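Long-range contact in endoribonuclease ToxN (Bacillus thuringiensis, PDB 4ATO), which cleaves RNA within A-rich sequences as the toxin of a type III toxin-antitoxin system and is inhibited by its pseudoknot antitoxin RNA ToxI: residues 87-92 with 160-165. Numbering follows the deposited sequence.
Sequences MIPVPE and PKLEEK
P89 and L162 form the centre of this contact, where strand 78-89 meets helix 159-169. CB of P89 points toward the helix, and CG and CD of the ring make the contact: CD lies 3.6 Å from CB of L162, the two side chains crossing at about a right angle. Beside it, CG of the same ring comes within 3.6 Å of the main-chain O of L162, so the ring covers backbone as well as side chain. A second apolar touch comes from the leucine tip: CD1 of L162 meets CG2 of I88 at 3.6 Å. In I88, CG1 occupies the space between backbone N and carbonyl carbon (chi1 57°), while CG2, anti to that carbon, is the branch offered to the leucine; the far end of the side chain leads away, and I88 also touches I17 of helix 14-23.

Between P89 and E163 the fit is looser, CG to CG 4.3 Å, and both side chains also touch H49. E163 is partly exposed, yet its OE2 is hydrogen-bonded to OH of Y51 and OH of Y136, which ties the carboxylate down. The helix thus packs against an inner strand of the sheet through van der Waals contacts burying 164 Å², with no hydrogen bond between the two segments. The chemistry implies an apolar interface whose flanking polar groups pair with surrounding residues, O of P89 with OH of Y16 among them.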
loop_
_atom_site.group_PDB
_atom_site.type_symbol
_atom_site.label_atom_id
_atom_site.label_comp_id
_atom_site.label_asym_id
_atom_site.label_seq_id
_atom_site.Cartn_x
_atom_site.Cartn_y
_atom_site.Cartn_z
ATOM N N MET A 87 1.317 -20.495 -26.088
ATOM C CA MET A 87 0.427 -21.319 -25.269
ATOM C C MET A 87 -0.348 -22.320 -26.129
ATOM O O MET A 87 -0.644 -22.058 -27.295
ATOM C CB MET A 87 -0.516 -20.463 -24.415
ATOM C CG MET A 87 -1.611 -19.768 -25.177
ATOM S SD MET A 87 -2.623 -18.794 -24.062
ATOM C CE MET A 87 -3.202 -17.501 -25.162
ATOM N N ILE A 88 -0.640 -23.481 -25.554
ATOM C CA ILE A 88 -1.261 -24.572 -26.295
ATOM C C ILE A 88 -2.364 -25.249 -25.487
ATOM O O ILE A 88 -2.311 -25.277 -24.254
ATOM C CB ILE A 88 -0.233 -25.658 -26.715
ATOM C CG1 ILE A 88 0.494 -26.218 -25.491
ATOM C CG2 ILE A 88 0.768 -25.106 -27.703
ATOM C CD1 ILE A 88 1.353 -27.425 -25.811
ATOM N N PRO A 89 -3.381 -25.780 -26.185
ATOM C CA PRO A 89 -4.429 -26.563 -25.533
ATOM C C PRO A 89 -3.951 -28.000 -25.427
ATOM O O PRO A 89 -3.373 -28.497 -26.390
ATOM C CB PRO A 89 -5.589 -26.469 -26.523
ATOM C CG PRO A 89 -4.914 -26.365 -27.863
ATOM C CD PRO A 89 -3.637 -25.604 -27.632
ATOM N N VAL A 90 -4.150 -28.640 -24.277
ATOM C CA VAL A 90 -3.652 -29.993 -24.053
ATOM C C VAL A 90 -4.691 -30.820 -23.288
ATOM O O VAL A 90 -5.268 -30.334 -22.320
ATOM C CB VAL A 90 -2.317 -29.978 -23.244
ATOM C CG1 VAL A 90 -1.773 -31.384 -23.052
ATOM C CG2 VAL A 90 -1.279 -29.117 -23.929
ATOM N N PRO A 91 -4.937 -32.069 -23.726
ATOM C CA PRO A 91 -5.841 -32.966 -22.992
ATOM C C PRO A 91 -5.172 -33.503 -21.730
ATOM O O PRO A 91 -3.946 -33.621 -21.694
ATOM C CB PRO A 91 -6.115 -34.097 -23.996
ATOM C CG PRO A 91 -4.947 -34.088 -24.906
ATOM C CD PRO A 91 -4.477 -32.661 -24.995
ATOM N N GLU A 92 -5.966 -33.824 -20.712
ATOM C CA GLU A 92 -5.422 -34.122 -19.386
ATOM C C GLU A 92 -4.627 -35.423 -19.302
ATOM O O GLU A 92 -3.915 -35.662 -18.325
ATOM C CB GLU A 92 -6.519 -34.078 -18.312
ATOM C CG GLU A 92 -7.746 -34.918 -18.615
ATOM C CD GLU A 92 -8.925 -34.584 -17.708
ATOM O OE1 GLU A 92 -8.907 -33.506 -17.073
ATOM O OE2 GLU A 92 -9.872 -35.398 -17.634
ATOM N N PRO A 160 -6.792 -21.565 -32.844
ATOM C CA PRO A 160 -7.953 -22.341 -33.299
ATOM C C PRO A 160 -7.568 -23.664 -33.944
ATOM O O PRO A 160 -8.245 -24.672 -33.728
ATOM C CB PRO A 160 -8.597 -21.420 -34.338
ATOM C CG PRO A 160 -8.250 -20.058 -33.877
ATOM C CD PRO A 160 -6.835 -20.188 -33.374
ATOM N N LYS A 161 -6.498 -23.660 -34.729
ATOM C CA LYS A 161 -6.047 -24.890 -35.361
ATOM C C LYS A 161 -5.651 -25.922 -34.302
ATOM O O LYS A 161 -6.029 -27.089 -34.400
ATOM C CB LYS A 161 -4.897 -24.615 -36.332
ATOM C CG LYS A 161 -4.662 -25.732 -37.340
ATOM C CD LYS A 161 -3.706 -25.306 -38.451
ATOM C CE LYS A 161 -3.557 -26.398 -39.511
ATOM N NZ LYS A 161 -2.538 -26.059 -40.549
ATOM N N LEU A 162 -4.917 -25.487 -33.278
ATOM C CA LEU A 162 -4.511 -26.389 -32.201
ATOM C C LEU A 162 -5.710 -26.916 -31.404
ATOM O O LEU A 162 -5.680 -28.041 -30.907
ATOM C CB LEU A 162 -3.508 -25.713 -31.255
ATOM C CG LEU A 162 -2.147 -25.288 -31.827
ATOM C CD1 LEU A 162 -1.202 -24.834 -30.709
ATOM C CD2 LEU A 162 -1.522 -26.398 -32.662
ATOM N N GLU A 163 -6.762 -26.107 -31.278
ATOM C CA GLU A 163 -7.965 -26.552 -30.571
ATOM C C GLU A 163 -8.666 -27.674 -31.330
ATOM O O GLU A 163 -9.177 -28.624 -30.723
ATOM C CB GLU A 163 -8.932 -25.385 -30.315
ATOM C CG GLU A 163 -8.528 -24.521 -29.136
ATOM C CD GLU A 163 -9.365 -23.266 -29.011
ATOM O OE1 GLU A 163 -10.530 -23.287 -29.460
ATOM O OE2 GLU A 163 -8.855 -22.258 -28.468
ATOM N N GLU A 164 -8.696 -27.553 -32.655
ATOM C CA GLU A 164 -9.218 -28.616 -33.506
ATOM C C GLU A 164 -8.421 -29.893 -33.301
ATOM O O GLU A 164 -8.988 -30.970 -33.177
ATOM C CB GLU A 164 -9.138 -28.226 -34.978
ATOM C CG GLU A 164 -10.242 -27.320 -35.465
ATOM C CD GLU A 164 -10.287 -27.253 -36.979
ATOM O OE1 GLU A 164 -9.618 -28.090 -37.629
ATOM O OE2 GLU A 164 -10.983 -26.365 -37.517
ATOM N N LYS A 165 -7.098 -29.766 -33.281
ATOM C CA LYS A 165 -6.235 -30.914 -33.068
ATOM C C LYS A 165 -6.508 -31.555 -31.713
ATOM O O LYS A 165 -6.506 -32.782 -31.586
ATOM C CB LYS A 165 -4.770 -30.516 -33.189
ATOM C CG LYS A 165 -4.325 -30.314 -34.621
ATOM C CD LYS A 165 -3.169 -31.239 -34.960
ATOM C CE LYS A 165 -3.517 -32.186 -36.093
ATOM N NZ LYS A 165 -2.300 -32.897 -36.600
#